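Local atomic coordinates of PAN2-PAN3 deadenylation complex catalytic subunit pan2 (PDB entry 4CZW), a protein that shortens the poly(A) tails of messenger RNA as the catalytic subunit of the PAN2-PAN3 deadenylation complex, here represented by its pseudo-ubiquitin-protease and exonuclease domains. Residues P79-E84 and N110-A115. Residues are numbered along the deposited sequence; the frame is centred on the assembly and turned at random.
Sequences PCLLCE and NHTSNA. With ZN (zinc ion), chain B.
The pyrrolidine ring of P79 meets the H111-T112 peptide with one corner: its CG lies 3.6 Å from H111 O and 4.0 Å from T112 CA. Of the H111 side chain, CB comes nearest the proline, 4.2 Å from P79 CG, and the imidazole points elsewhere, where NE2 and E500 OE2 form a hydrogen bond. P79 follows a cis peptide bond and opens the turn into helix 81-94, with C80 at the N-cap position. Beside it, the end of the L81 side chain meets the end of T112, L81 CD2 standing 3.5 Å from T112 OG1 and CD1 4.0 Å from T112 CG2. T112 OG1 lies beside its own backbone N (chi1 -49°) and hydrogen-bonds A108 O in the preceding helix 103-109, which meets the polar need of the hydroxyl although L81 across from it is aliphatic. With an alanine in place of L81, the isobutyl branch is gone; this would probably open a gap beside T112 and reduce the apolar contact to L109, F140 and L141. C80 and C83 turn to the zinc ion, each SG 2.3 Å from it, and H70 and C75 complete the site of three cysteines and one histidine. The contact brings the zinc-bound start of helix 81-94, within the USP-like (pseudo-UCH) domain, predicted to be catalytically inactive, against the loop after helix 103-109, with helix 130-149 packing against L81 and L82 and helix 61-71 against L82.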
ATOM      1  N   PRO A  79       9.464  12.320   0.014  1.00 54.99           N
ATOM      2  CA  PRO A  79       8.732  11.051  -0.102  1.00 45.83           C
ATOM      3  C   PRO A  79       9.454   9.850   0.510  1.00 49.65           C
ATOM      4  O   PRO A  79      10.682   9.817   0.568  1.00 58.50           O
ATOM      5  CB  PRO A  79       8.590  10.873  -1.615  1.00 48.97           C
ATOM      6  CG  PRO A  79       9.784  11.555  -2.171  1.00 48.23           C
ATOM      7  CD  PRO A  79      10.018  12.747  -1.283  1.00 49.22           C
ATOM      8  N   CYS A  80       8.668   8.877   0.964  1.00 46.62           N
ATOM      9  CA  CYS A  80       9.183   7.646   1.549  1.00 40.58           C
ATOM     10  C   CYS A  80       8.218   6.508   1.243  1.00 48.45           C
ATOM     11  O   CYS A  80       7.211   6.338   1.931  1.00 48.81           O
ATOM     12  CB  CYS A  80       9.373   7.805   3.059  1.00 44.20           C
ATOM     13  SG  CYS A  80       9.981   6.338   3.914  1.00 44.97           S
ATOM     14  N   LEU A  81       8.533   5.736   0.208  1.00 42.81           N
ATOM     15  CA  LEU A  81       7.616   4.729  -0.319  1.00 37.56           C
ATOM     16  C   LEU A  81       7.294   3.614   0.673  1.00 40.29           C
ATOM     17  O   LEU A  81       6.209   3.035   0.625  1.00 45.94           O
ATOM     18  CB  LEU A  81       8.187   4.124  -1.603  1.00 40.42           C
ATOM     19  CG  LEU A  81       8.366   5.103  -2.766  1.00 42.67           C
ATOM     20  CD1 LEU A  81       8.901   4.391  -3.998  1.00 41.79           C
ATOM     21  CD2 LEU A  81       7.056   5.813  -3.076  1.00 36.13           C
ATOM     22  N   LEU A  82       8.229   3.312   1.567  1.00 39.39           N
ATOM     23  CA  LEU A  82       8.005   2.264   2.557  1.00 37.71           C
ATOM     24  C   LEU A  82       6.963   2.703   3.581  1.00 48.13           C
ATOM     25  O   LEU A  82       6.127   1.907   4.008  1.00 43.68           O
ATOM     26  CB  LEU A  82       9.311   1.885   3.254  1.00 39.10           C
ATOM     27  CG  LEU A  82       9.212   0.688   4.203  1.00 41.45           C
ATOM     28  CD1 LEU A  82       8.589  -0.502   3.493  1.00 45.50           C
ATOM     29  CD2 LEU A  82      10.579   0.326   4.753  1.00 40.52           C
ATOM     30  N   CYS A  83       7.020   3.972   3.974  1.00 50.73           N
ATOM     31  CA  CYS A  83       6.008   4.542   4.856  1.00 48.27           C
ATOM     32  C   CYS A  83       4.648   4.531   4.173  1.00 45.16           C
ATOM     33  O   CYS A  83       3.644   4.141   4.771  1.00 42.32           O
ATOM     34  CB  CYS A  83       6.379   5.970   5.263  1.00 42.79           C
ATOM     35  SG  CYS A  83       7.464   6.084   6.701  1.00 49.42           S
ATOM     36  N   GLU A  84       4.629   4.959   2.915  1.00 42.31           N
ATOM     37  CA  GLU A  84       3.409   4.965   2.121  1.00 40.67           C
ATOM     38  C   GLU A  84       2.874   3.548   1.942  1.00 43.39           C
ATOM     39  O   GLU A  84       1.663   3.337   1.896  1.00 49.51           O
ATOM     40  CB  GLU A  84       3.658   5.617   0.760  1.00 44.47           C
ATOM     41  CG  GLU A  84       4.169   7.050   0.841  1.00 46.30           C
ATOM     42  CD  GLU A  84       3.133   8.012   1.391  1.00 45.95           C
ATOM     43  OE1 GLU A  84       1.924   7.726   1.263  1.00 51.22           O
ATOM     44  OE2 GLU A  84       3.528   9.057   1.951  1.00 50.03           O
ATOM     45  N   ASN A 110       5.715   9.569  -7.723  1.00 49.09           N
ATOM     46  CA  ASN A 110       6.006  10.542  -8.767  1.00 51.74           C
ATOM     47  C   ASN A 110       7.092  11.531  -8.346  1.00 51.13           C
ATOM     48  O   ASN A 110       7.708  12.184  -9.189  1.00 59.39           O
ATOM     49  CB  ASN A 110       4.729  11.294  -9.147  1.00 56.08           C
ATOM     50  CG  ASN A 110       4.897  12.142 -10.392  1.00 72.65           C
ATOM     51  OD1 ASN A 110       5.689  11.819 -11.276  1.00 84.20           O
ATOM     52  ND2 ASN A 110       4.148  13.236 -10.466  1.00 74.28           N
ATOM     53  N   HIS A 111       7.325  11.634  -7.041  1.00 50.55           N
ATOM     54  CA  HIS A 111       8.321  12.557  -6.511  1.00 51.54           C
ATOM     55  C   HIS A 111       9.570  11.827  -6.021  1.00 46.42           C
ATOM     56  O   HIS A 111      10.539  12.456  -5.600  1.00 54.98           O
ATOM     57  CB  HIS A 111       7.727  13.390  -5.372  1.00 55.92           C
ATOM     58  CG  HIS A 111       6.580  14.255  -5.791  1.00 60.51           C
ATOM     59  ND1 HIS A 111       6.721  15.305  -6.673  1.00 63.36           N
ATOM     60  CD2 HIS A 111       5.271  14.231  -5.442  1.00 64.82           C
ATOM     61  CE1 HIS A 111       5.549  15.886  -6.854  1.00 73.43           C
ATOM     62  NE2 HIS A 111       4.652  15.254  -6.118  1.00 70.81           N
ATOM     63  N   THR A 112       9.541  10.499  -6.077  1.00 50.26           N
ATOM     64  CA  THR A 112      10.672   9.688  -5.633  1.00 55.57           C
ATOM     65  C   THR A 112      11.843   9.819  -6.606  1.00 58.04           C
ATOM     66  O   THR A 112      11.642   9.979  -7.809  1.00 59.07           O
ATOM     67  CB  THR A 112      10.275   8.200  -5.493  1.00 52.84           C
ATOM     68  OG1 THR A 112       9.059   8.098  -4.743  1.00 58.95           O
ATOM     69  CG2 THR A 112      11.368   7.408  -4.786  1.00 51.60           C
ATOM     70  N   SER A 113      13.062   9.763  -6.077  1.00 59.39           N
ATOM     71  CA  SER A 113      14.261   9.866  -6.901  1.00 64.01           C
ATOM     72  C   SER A 113      14.363   8.710  -7.891  1.00 63.48           C
ATOM     73  O   SER A 113      13.980   7.580  -7.581  1.00 65.98           O
ATOM     74  CB  SER A 113      15.511   9.912  -6.020  1.00 63.05           C
ATOM     75  OG  SER A 113      15.627   8.738  -5.235  1.00 88.08           O
ATOM     76  N   ASN A 114      14.866   9.016  -9.086  1.00 55.04           N
ATOM     77  CA  ASN A 114      15.081   8.035 -10.150  1.00 63.04           C
ATOM     78  C   ASN A 114      13.802   7.364 -10.650  1.00 60.76           C
ATOM     79  O   ASN A 114      13.862   6.383 -11.390  1.00 61.09           O
ATOM     80  CB  ASN A 114      16.072   6.960  -9.691  1.00 69.19           C
ATOM     81  CG  ASN A 114      17.383   7.545  -9.208  1.00 72.14           C
ATOM     82  OD1 ASN A 114      17.877   8.530  -9.758  1.00 81.47           O
ATOM     83  ND2 ASN A 114      17.954   6.941  -8.173  1.00 67.31           N
ATOM     84  N   ALA A 115      12.649   7.893 -10.255  1.00 55.79           N
ATOM     85  CA  ALA A 115      11.372   7.338 -10.689  1.00 53.96           C
ATOM     86  C   ALA A 115      11.100   7.682 -12.149  1.00 55.50           C
ATOM     87  O   ALA A 115      10.472   6.910 -12.874  1.00 58.18           O
ATOM     88  CB  ALA A 115      10.244   7.843  -9.807  1.00 47.58           C
TER
HETATM   89 ZN    ZN B3094       9.719   6.033   6.174  1.00 47.14          ZN